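Phosphoribosylglycinamide synthetase (Anaerococcus prevotii, PDB 4DIM) probably acts as an ATP-dependent ligase of the ATP-grasp family, binding ATP and a metal ion. Local coordinates at residues A200-M211 / Y293-M304; Y218-V226 / K365-C373. All coordinates share one frame; numbering follows the deposited sequence.

How the contacts relate
From the N terminus, the chain enters contact 1 at strand 194-203, turns into strand 206-219 and, still on that strand, reaches contact 2 at its hairpin with strand 223-230. It returns to contact 1 with 293-304, closing a loop with 81 residues between the segments, and only later closes contact 2 at 365-373, across 138 residues. The order 200-211, 218-226, 293-304, 365-373 makes the two closures cross. Both use strand 206-219 of one antiparallel sheet, yet their centres lie 30 Å apart, on opposite sides of the chain's centre. Contact 1 joins that sheet to helix 297-305 and the end of helix 285-293; contact 2 joins it to the loop preceding strand 375-381.

Contact 1: A200-M211 / Y293-M304; sequences AFVYKNDVLFVM and YGIEYYKMIASM
The Y297 hydroxyl meets three groups of the strand pair: A200 O lies 3.1 Å from Y297 OH, while F209 CZ approaches Y297 OH to 3.7 Å and F201 CD1 also adjoins it. The motif is an aromatic cluster of F201, F209, Y293 and Y297, set where helix 297-305 and the end of helix 285-293 pack on a β-hairpin of the probable ATP-grasp fold. A type I' turn from Y203 to D206 closes that hairpin. Strand 200-203 and helix 297-304 run nearly side by side, their axes 11.0 Å apart at closest and 29° from parallel.

F201 points from the strand into the helix surface. The methyl of selenomethionine M300 sits over one ring face, with M300 CE 4.0 Å from the F201 ring centroid and 9° off the ring normal. The bend at the end of the M300 chain (chi3 64°) puts this methyl there, where it also meets L208 tip to tip, M300 CE to L208 CD1 being 3.8 Å. I301 CG1 adjoins the F201 rim near the ring plane. One turn on from M300, the selenium of M304 reaches both F201 and Y203 obliquely, a Met-aromatic pair of contacts; M304 SE is 3.8 Å from Y203 CD1.

At the other end, the F209 and Y293 rings meet obliquely, centroids 4.9 Å apart, with Y293 CE2 over one F209 face. W314 extends the cluster, meeting both of these rings. Further along the strand, M211 runs alongside Y293 with the two chains pointing opposite ways, so that Y293 OH comes to 3.5 Å from M211 CB, while M211 SE lies against Y293 CE2.

Contact 2: Y218-V226 / K365-C373; sequences YMSHTAVPV and KKFENSNDC
Y218 and F367 each carry CG anti to the backbone N (chi1 -173° and -165°), which brings the two rings together where the end of a β-hairpin meets the loop 365-373. They meet as an offset edge-to-face pair, planes at 78°: the F367 edge is turned toward the Y218 face, and F367 CD1 lies 3.6 Å from Y218 CD2. Two valines of the returning strand complete the apolar patch. V224 CG1 comes to 3.7 Å from F367 CZ, and V226 CG1 stands 4.0 Å from F367 CE1.

Beside this patch, S220 OG donates to E368 O at 3.1 Å, the single hydrogen bond linking the segments. The loop that presents this carbonyl is held from within. D372 OD2 accepts E368 N and, at 2.9 Å, N369 N, from opposite faces of the carboxylate plane; K365 NZ meets the syn lone pair of D372 OD1 at 3.0 Å. N369 OD1 closes an Asx turn onto N371 N.

E368 O and N369 N belong to one peptide group, bonded at both ends, so S220 and the buried D372 probably polarise it in the same sense, while K365 would help keep the D372 carboxylate charged.

Contact 1: A200-M211 / Y293-M304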
loop_
_atom_site.group_PDB
_atom_site.type_symbol
_atom_site.label_atom_id
_atom_site.label_comp_id
_atom_site.label_asym_id
_atom_site.label_seq_id
_atom_site.Cartn_x
_atom_site.Cartn_y
_atom_site.Cartn_z
ATOM N N ALA A 200 -9.169 3.096 0.932
ATOM C CA ALA A 200 -10.291 3.502 1.743
ATOM C C ALA A 200 -9.801 4.472 2.786
ATOM O O ALA A 200 -8.609 4.755 2.870
ATOM C CB ALA A 200 -11.006 2.309 2.362
ATOM N N PHE A 201 -10.729 5.082 3.475
ATOM C CA PHE A 201 -10.392 6.064 4.485
ATOM C C PHE A 201 -11.449 5.958 5.558
ATOM O O PHE A 201 -12.630 5.989 5.223
ATOM C CB PHE A 201 -10.351 7.458 3.842
ATOM C CG PHE A 201 -9.793 8.550 4.708
ATOM C CD1 PHE A 201 -8.474 8.958 4.577
ATOM C CD2 PHE A 201 -10.608 9.237 5.588
ATOM C CE1 PHE A 201 -7.977 10.013 5.332
ATOM C CE2 PHE A 201 -10.100 10.269 6.365
ATOM C CZ PHE A 201 -8.796 10.663 6.211
ATOM N N VAL A 202 -11.035 5.757 6.816
ATOM C CA VAL A 202 -11.951 5.650 7.949
ATOM C C VAL A 202 -11.707 6.840 8.956
ATOM O O VAL A 202 -10.590 7.123 9.330
ATOM C CB VAL A 202 -11.910 4.234 8.604
ATOM C CG1 VAL A 202 -10.515 3.820 9.033
ATOM C CG2 VAL A 202 -12.902 4.121 9.762
ATOM N N TYR A 203 -12.777 7.540 9.351
ATOM C CA TYR A 203 -12.713 8.681 10.299
ATOM C C TYR A 203 -13.894 8.646 11.252
ATOM O O TYR A 203 -15.038 8.715 10.806
ATOM C CB TYR A 203 -12.726 9.995 9.515
ATOM C CG TYR A 203 -12.860 11.231 10.373
ATOM C CD1 TYR A 203 -11.860 11.592 11.262
ATOM C CD2 TYR A 203 -13.928 12.109 10.204
ATOM C CE1 TYR A 203 -11.943 12.769 12.003
ATOM C CE2 TYR A 203 -14.008 13.298 10.921
ATOM C CZ TYR A 203 -13.026 13.611 11.840
ATOM O OH TYR A 203 -13.060 14.790 12.536
ATOM N N LYS A 204 -13.629 8.542 12.550
ATOM C CA LYS A 204 -14.665 8.457 13.588
ATOM C C LYS A 204 -15.623 7.294 13.271
ATOM O O LYS A 204 -16.842 7.415 13.386
ATOM C CB LYS A 204 -15.416 9.785 13.755
ATOM C CG LYS A 204 -14.532 10.926 14.223
ATOM C CD LYS A 204 -15.319 12.235 14.195
ATOM C CE LYS A 204 -14.663 13.349 14.980
ATOM N NZ LYS A 204 -15.080 13.332 16.402
ATOM N N ASN A 205 -15.036 6.191 12.801
ATOM C CA ASN A 205 -15.662 4.910 12.486
ATOM C C ASN A 205 -16.602 4.944 11.246
ATOM O O ASN A 205 -17.253 3.937 10.966
ATOM C CB ASN A 205 -16.357 4.335 13.737
ATOM C CG ASN A 205 -15.334 3.893 14.787
ATOM O OD1 ASN A 205 -14.319 3.245 14.476
ATOM N ND2 ASN A 205 -15.542 4.240 16.049
ATOM N N ASP A 206 -16.549 6.016 10.427
ATOM C CA ASP A 206 -17.306 6.116 9.197
ATOM C C ASP A 206 -16.307 5.976 8.024
ATOM O O ASP A 206 -15.330 6.724 7.897
ATOM C CB ASP A 206 -18.123 7.436 9.141
ATOM C CG ASP A 206 -19.295 7.516 10.155
ATOM O OD1 ASP A 206 -20.116 6.548 10.215
ATOM O OD2 ASP A 206 -19.419 8.564 10.856
ATOM N N VAL A 207 -16.553 4.984 7.180
ATOM C CA VAL A 207 -15.741 4.727 6.003
ATOM C C VAL A 207 -16.260 5.673 4.921
ATOM O O VAL A 207 -17.389 5.526 4.420
ATOM C CB VAL A 207 -15.792 3.242 5.599
ATOM C CG1 VAL A 207 -15.032 2.996 4.293
ATOM C CG2 VAL A 207 -15.240 2.379 6.722
ATOM N N LEU A 208 -15.452 6.681 4.612
ATOM C CA LEU A 208 -15.790 7.710 3.630
ATOM C C LEU A 208 -15.939 7.133 2.242
ATOM O O LEU A 208 -16.829 7.532 1.483
ATOM C CB LEU A 208 -14.686 8.766 3.616
ATOM C CG LEU A 208 -14.423 9.446 4.976
ATOM C CD1 LEU A 208 -13.536 10.640 4.812
ATOM C CD2 LEU A 208 -15.722 9.827 5.688
ATOM N N PHE A 209 -15.048 6.231 1.889
ATOM C CA PHE A 209 -15.111 5.603 0.584
ATOM C C PHE A 209 -14.328 4.295 0.533
ATOM O O PHE A 209 -13.572 3.961 1.430
ATOM C CB PHE A 209 -14.563 6.573 -0.496
ATOM C CG PHE A 209 -13.094 6.875 -0.353
ATOM C CD1 PHE A 209 -12.142 6.028 -0.881
ATOM C CD2 PHE A 209 -12.667 8.019 0.293
ATOM C CE1 PHE A 209 -10.798 6.301 -0.736
ATOM C CE2 PHE A 209 -11.321 8.268 0.465
ATOM C CZ PHE A 209 -10.397 7.414 -0.062
ATOM N N VAL A 210 -14.542 3.564 -0.537
ATOM C CA VAL A 210 -13.776 2.401 -0.936
ATOM C C VAL A 210 -13.578 2.596 -2.438
ATOM O O VAL A 210 -14.552 2.710 -3.191
ATOM C CB VAL A 210 -14.349 1.022 -0.556
ATOM C CG1 VAL A 210 -13.342 -0.070 -0.871
ATOM C CG2 VAL A 210 -14.705 0.976 0.922
HETATM N N MSE A 211 -12.315 2.774 -2.840
HETATM C CA MSE A 211 -11.989 3.006 -4.231
HETATM C C MSE A 211 -11.195 1.831 -4.818
HETATM O O MSE A 211 -9.973 1.817 -4.712
HETATM C CB MSE A 211 -11.179 4.301 -4.379
HETATM C CG MSE A 211 -11.015 4.740 -5.856
HETATM SE SE MSE A 211 -9.619 6.063 -6.033
HETATM C CE MSE A 211 -8.246 4.897 -5.885
ATOM N N TYR A 293 -11.437 11.439 -7.082
ATOM C CA TYR A 293 -12.486 12.209 -6.371
ATOM C C TYR A 293 -12.339 13.726 -6.494
ATOM O O TYR A 293 -13.227 14.443 -6.028
ATOM C CB TYR A 293 -12.469 11.857 -4.893
ATOM C CG TYR A 293 -12.843 10.420 -4.639
ATOM C CD1 TYR A 293 -14.138 9.975 -4.849
ATOM C CD2 TYR A 293 -11.892 9.495 -4.219
ATOM C CE1 TYR A 293 -14.489 8.650 -4.647
ATOM C CE2 TYR A 293 -12.225 8.156 -4.034
ATOM C CZ TYR A 293 -13.537 7.748 -4.212
ATOM O OH TYR A 293 -13.929 6.457 -4.028
ATOM N N GLY A 294 -11.237 14.207 -7.079
ATOM C CA GLY A 294 -10.957 15.634 -7.180
ATOM C C GLY A 294 -10.777 16.282 -5.822
ATOM O O GLY A 294 -11.328 17.368 -5.551
ATOM N N ILE A 295 -9.989 15.620 -4.970
ATOM C CA ILE A 295 -9.735 16.061 -3.599
ATOM C C ILE A 295 -8.226 16.203 -3.331
ATOM O O ILE A 295 -7.393 15.953 -4.218
ATOM C CB ILE A 295 -10.368 15.057 -2.583
ATOM C CG1 ILE A 295 -9.806 13.635 -2.767
ATOM C CG2 ILE A 295 -11.883 15.079 -2.635
ATOM C CD1 ILE A 295 -10.126 12.717 -1.722
ATOM N N GLU A 296 -7.912 16.666 -2.097
ATOM C CA GLU A 296 -6.576 16.792 -1.496
ATOM C C GLU A 296 -6.508 15.774 -0.342
ATOM O O GLU A 296 -6.959 16.041 0.773
ATOM C CB GLU A 296 -6.353 18.227 -1.026
ATOM C CG GLU A 296 -6.354 19.213 -2.178
ATOM C CD GLU A 296 -6.135 20.645 -1.747
ATOM O OE1 GLU A 296 -7.112 21.301 -1.307
ATOM O OE2 GLU A 296 -4.969 21.098 -1.816
ATOM N N TYR A 297 -6.036 14.580 -0.667
ATOM C CA TYR A 297 -6.021 13.411 0.185
ATOM C C TYR A 297 -4.834 13.396 1.131
ATOM O O TYR A 297 -5.026 13.032 2.285
ATOM C CB TYR A 297 -6.031 12.194 -0.718
ATOM C CG TYR A 297 -6.277 10.890 -0.018
ATOM C CD1 TYR A 297 -7.385 10.716 0.799
ATOM C CD2 TYR A 297 -5.488 9.777 -0.287
ATOM C CE1 TYR A 297 -7.672 9.479 1.372
ATOM C CE2 TYR A 297 -5.732 8.556 0.324
ATOM C CZ TYR A 297 -6.843 8.399 1.132
ATOM O OH TYR A 297 -7.140 7.174 1.668
ATOM N N TYR A 298 -3.637 13.888 0.728
ATOM C CA TYR A 298 -2.560 14.059 1.707
ATOM C C TYR A 298 -2.940 15.053 2.757
ATOM O O TYR A 298 -2.407 14.965 3.853
ATOM C CB TYR A 298 -1.252 14.503 1.088
ATOM C CG TYR A 298 -0.564 13.470 0.211
ATOM C CD1 TYR A 298 0.021 12.330 0.762
ATOM C CD2 TYR A 298 -0.452 13.656 -1.169
ATOM C CE1 TYR A 298 0.675 11.398 -0.041
ATOM C CE2 TYR A 298 0.173 12.719 -1.977
ATOM C CZ TYR A 298 0.811 11.638 -1.402
ATOM O OH TYR A 298 1.555 10.827 -2.224
ATOM N N LYS A 299 -3.796 16.028 2.432
ATOM C CA LYS A 299 -4.252 17.045 3.379
ATOM C C LYS A 299 -5.233 16.452 4.334
ATOM O O LYS A 299 -5.226 16.835 5.487
ATOM C CB LYS A 299 -4.864 18.259 2.669
ATOM C CG LYS A 299 -3.792 19.148 2.079
ATOM C CD LYS A 299 -4.332 20.434 1.570
ATOM C CE LYS A 299 -3.210 21.261 1.007
ATOM N NZ LYS A 299 -3.695 22.510 0.380
HETATM N N MSE A 300 -6.046 15.488 3.874
HETATM C CA MSE A 300 -7.009 14.761 4.713
HETATM C C MSE A 300 -6.249 13.897 5.694
HETATM O O MSE A 300 -6.594 13.853 6.878
HETATM C CB MSE A 300 -7.958 13.880 3.866
HETATM C CG MSE A 300 -9.016 14.666 3.126
HETATM SE SE MSE A 300 -9.937 13.694 1.779
HETATM C CE MSE A 300 -10.756 12.415 2.979
ATOM N N ILE A 301 -5.145 13.286 5.216
ATOM C CA ILE A 301 -4.287 12.453 6.070
ATOM C C ILE A 301 -3.598 13.312 7.146
ATOM O O ILE A 301 -3.647 12.966 8.324
ATOM C CB ILE A 301 -3.275 11.691 5.208
ATOM C CG1 ILE A 301 -4.001 10.628 4.365
ATOM C CG2 ILE A 301 -2.181 11.052 6.074
ATOM C CD1 ILE A 301 -3.160 10.025 3.283
ATOM N N ALA A 302 -2.951 14.392 6.735
ATOM C CA ALA A 302 -2.191 15.277 7.634
ATOM C C ALA A 302 -3.076 15.985 8.629
ATOM O O ALA A 302 -2.710 16.089 9.792
ATOM C CB ALA A 302 -1.426 16.324 6.820
ATOM N N SER A 303 -4.212 16.527 8.179
ATOM C CA SER A 303 -5.144 17.229 9.074
ATOM C C SER A 303 -5.746 16.263 10.101
ATOM O O SER A 303 -5.882 16.630 11.249
ATOM C CB SER A 303 -6.261 17.910 8.285
ATOM O OG SER A 303 -7.161 16.983 7.694
HETATM N N MSE A 304 -6.106 15.036 9.687
HETATM C CA MSE A 304 -6.658 14.056 10.607
HETATM C C MSE A 304 -5.672 13.771 11.709
HETATM O O MSE A 304 -6.041 13.823 12.897
HETATM C CB MSE A 304 -7.014 12.758 9.861
HETATM C CG MSE A 304 -7.846 11.758 10.712
HETATM SE SE MSE A 304 -8.652 10.350 9.655
HETATM C CE MSE A 304 -7.095 9.716 8.728
#

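Contact 2: Y218-V226 / K365-C373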
loop_
_atom_site.group_PDB
_atom_site.type_symbol
_atom_site.label_atom_id
_atom_site.label_comp_id
_atom_site.label_asym_id
_atom_site.label_seq_id
_atom_site.Cartn_x
_atom_site.Cartn_y
_atom_site.Cartn_z
ATOM N N TYR A 218 5.211 -6.122 -13.139
ATOM C CA TYR A 218 6.345 -6.584 -13.949
ATOM C C TYR A 218 6.942 -7.804 -13.284
ATOM O O TYR A 218 7.343 -7.727 -12.120
ATOM C CB TYR A 218 7.422 -5.500 -14.133
ATOM C CG TYR A 218 8.515 -5.909 -15.104
ATOM C CD1 TYR A 218 8.357 -5.740 -16.474
ATOM C CD2 TYR A 218 9.677 -6.533 -14.655
ATOM C CE1 TYR A 218 9.347 -6.130 -17.373
ATOM C CE2 TYR A 218 10.672 -6.941 -15.547
ATOM C CZ TYR A 218 10.506 -6.739 -16.909
ATOM O OH TYR A 218 11.473 -7.129 -17.822
HETATM N N MSE A 219 7.008 -8.927 -14.023
HETATM C CA MSE A 219 7.552 -10.190 -13.525
HETATM C C MSE A 219 9.046 -10.310 -13.844
HETATM O O MSE A 219 9.446 -10.248 -15.016
HETATM C CB MSE A 219 6.789 -11.384 -14.145
HETATM C CG MSE A 219 7.249 -12.772 -13.636
HETATM SE SE MSE A 219 7.278 -12.970 -11.692
HETATM C CE MSE A 219 5.395 -13.178 -11.391
ATOM N N SER A 220 9.852 -10.506 -12.783
ATOM C CA SER A 220 11.303 -10.721 -12.854
ATOM C C SER A 220 11.653 -11.914 -11.940
ATOM O O SER A 220 12.004 -12.992 -12.438
ATOM C CB SER A 220 12.056 -9.451 -12.452
ATOM O OG SER A 220 11.480 -8.836 -11.314
ATOM N N HIS A 221 11.514 -11.712 -10.612
ATOM C CA HIS A 221 11.718 -12.723 -9.570
ATOM C C HIS A 221 10.360 -12.982 -8.962
ATOM O O HIS A 221 9.798 -14.068 -9.120
ATOM C CB HIS A 221 12.772 -12.248 -8.554
ATOM C CG HIS A 221 14.148 -12.654 -8.981
ATOM N ND1 HIS A 221 14.588 -12.442 -10.283
ATOM C CD2 HIS A 221 15.099 -13.336 -8.305
ATOM C CE1 HIS A 221 15.802 -12.964 -10.344
ATOM N NE2 HIS A 221 16.151 -13.521 -9.179
ATOM N N THR A 222 9.793 -11.942 -8.366
ATOM C CA THR A 222 8.418 -11.919 -7.910
ATOM C C THR A 222 7.733 -10.969 -8.872
ATOM O O THR A 222 8.382 -10.472 -9.798
ATOM C CB THR A 222 8.307 -11.512 -6.419
ATOM O OG1 THR A 222 6.960 -11.750 -5.994
ATOM C CG2 THR A 222 8.680 -10.035 -6.142
ATOM N N ALA A 223 6.439 -10.693 -8.655
ATOM C CA ALA A 223 5.701 -9.728 -9.470
ATOM C C ALA A 223 5.866 -8.362 -8.821
ATOM O O ALA A 223 5.407 -8.160 -7.689
ATOM C CB ALA A 223 4.230 -10.117 -9.566
ATOM N N VAL A 224 6.584 -7.444 -9.494
ATOM C CA VAL A 224 6.818 -6.107 -8.948
ATOM C C VAL A 224 5.671 -5.161 -9.358
ATOM O O VAL A 224 5.349 -5.078 -10.540
ATOM C CB VAL A 224 8.190 -5.520 -9.381
ATOM C CG1 VAL A 224 8.433 -4.160 -8.703
ATOM C CG2 VAL A 224 9.324 -6.493 -9.060
ATOM N N PRO A 225 5.072 -4.405 -8.424
ATOM C CA PRO A 225 4.041 -3.429 -8.840
ATOM C C PRO A 225 4.691 -2.297 -9.633
ATOM O O PRO A 225 5.658 -1.722 -9.164
ATOM C CB PRO A 225 3.435 -2.925 -7.505
ATOM C CG PRO A 225 4.000 -3.864 -6.426
ATOM C CD PRO A 225 5.315 -4.349 -6.966
ATOM N N VAL A 226 4.203 -2.031 -10.853
ATOM C CA VAL A 226 4.753 -0.971 -11.733
ATOM C C VAL A 226 3.689 0.004 -12.263
ATOM O O VAL A 226 4.028 0.950 -12.977
ATOM C CB VAL A 226 5.541 -1.577 -12.898
ATOM C CG1 VAL A 226 6.646 -2.474 -12.384
ATOM C CG2 VAL A 226 4.623 -2.334 -13.841
ATOM N N LYS A 365 20.056 0.256 -13.573
ATOM C CA LYS A 365 20.121 -1.194 -13.428
ATOM C C LYS A 365 18.931 -1.852 -14.110
ATOM O O LYS A 365 17.799 -1.536 -13.754
ATOM C CB LYS A 365 20.141 -1.593 -11.936
ATOM C CG LYS A 365 21.513 -1.561 -11.281
ATOM C CD LYS A 365 21.433 -1.780 -9.762
ATOM C CE LYS A 365 21.060 -3.192 -9.326
ATOM N NZ LYS A 365 19.987 -3.207 -8.282
ATOM N N LYS A 366 19.189 -2.805 -15.046
ATOM C CA LYS A 366 18.154 -3.611 -15.708
ATOM C C LYS A 366 17.162 -4.056 -14.627
ATOM O O LYS A 366 17.537 -4.770 -13.695
ATOM C CB LYS A 366 18.789 -4.816 -16.431
ATOM C CG LYS A 366 17.814 -5.659 -17.250
ATOM C CD LYS A 366 17.909 -7.148 -16.888
ATOM C CE LYS A 366 17.029 -8.040 -17.736
ATOM N NZ LYS A 366 17.597 -8.303 -19.094
ATOM N N PHE A 367 15.939 -3.532 -14.710
ATOM C CA PHE A 367 14.876 -3.675 -13.721
ATOM C C PHE A 367 14.678 -5.078 -13.170
ATOM O O PHE A 367 14.421 -6.029 -13.909
ATOM C CB PHE A 367 13.542 -3.186 -14.279
ATOM C CG PHE A 367 12.491 -2.976 -13.225
ATOM C CD1 PHE A 367 11.422 -3.846 -13.107
ATOM C CD2 PHE A 367 12.548 -1.882 -12.374
ATOM C CE1 PHE A 367 10.437 -3.634 -12.145
ATOM C CE2 PHE A 367 11.556 -1.666 -11.422
ATOM C CZ PHE A 367 10.515 -2.553 -11.303
ATOM N N GLU A 368 14.773 -5.157 -11.834
ATOM C CA GLU A 368 14.597 -6.361 -11.021
ATOM C C GLU A 368 13.732 -6.029 -9.766
ATOM O O GLU A 368 12.864 -6.838 -9.433
ATOM C CB GLU A 368 15.960 -7.030 -10.648
ATOM C CG GLU A 368 17.135 -6.091 -10.368
ATOM C CD GLU A 368 18.520 -6.714 -10.441
ATOM O OE1 GLU A 368 18.699 -7.854 -9.951
ATOM O OE2 GLU A 368 19.438 -6.039 -10.960
ATOM N N ASN A 369 13.941 -4.863 -9.093
ATOM C CA ASN A 369 13.128 -4.445 -7.938
ATOM C C ASN A 369 12.698 -2.984 -8.056
ATOM O O ASN A 369 13.185 -2.246 -8.901
ATOM C CB ASN A 369 13.877 -4.671 -6.621
ATOM C CG ASN A 369 15.096 -3.801 -6.412
ATOM O OD1 ASN A 369 14.993 -2.676 -5.922
ATOM N ND2 ASN A 369 16.283 -4.318 -6.722
ATOM N N SER A 370 11.785 -2.579 -7.184
ATOM C CA SER A 370 11.190 -1.235 -7.135
ATOM C C SER A 370 12.201 -0.060 -7.039
ATOM O O SER A 370 11.889 1.040 -7.504
ATOM C CB SER A 370 10.233 -1.148 -5.948
ATOM O OG SER A 370 10.748 -1.832 -4.814
ATOM N N ASN A 371 13.396 -0.284 -6.459
ATOM C CA ASN A 371 14.402 0.770 -6.290
ATOM C C ASN A 371 15.151 1.030 -7.594
ATOM O O ASN A 371 15.880 2.026 -7.680
ATOM C CB ASN A 371 15.374 0.432 -5.155
ATOM C CG ASN A 371 14.651 0.180 -3.842
ATOM O OD1 ASN A 371 14.204 1.118 -3.163
ATOM N ND2 ASN A 371 14.421 -1.092 -3.506
ATOM N N ASP A 372 14.947 0.161 -8.615
ATOM C CA ASP A 372 15.518 0.320 -9.952
ATOM C C ASP A 372 14.621 1.219 -10.870
ATOM O O ASP A 372 14.921 1.324 -12.064
ATOM C CB ASP A 372 15.732 -1.060 -10.619
ATOM C CG ASP A 372 16.608 -2.005 -9.840
ATOM O OD1 ASP A 372 17.699 -1.577 -9.404
ATOM O OD2 ASP A 372 16.212 -3.179 -9.679
ATOM N N CYS A 373 13.539 1.863 -10.333
ATOM C CA CYS A 373 12.678 2.752 -11.127
ATOM C C CYS A 373 13.472 3.999 -11.492
ATOM O O CYS A 373 14.180 4.548 -10.634
ATOM C CB CYS A 373 11.401 3.132 -10.371
ATOM S SG CYS A 373 10.215 1.773 -10.116
#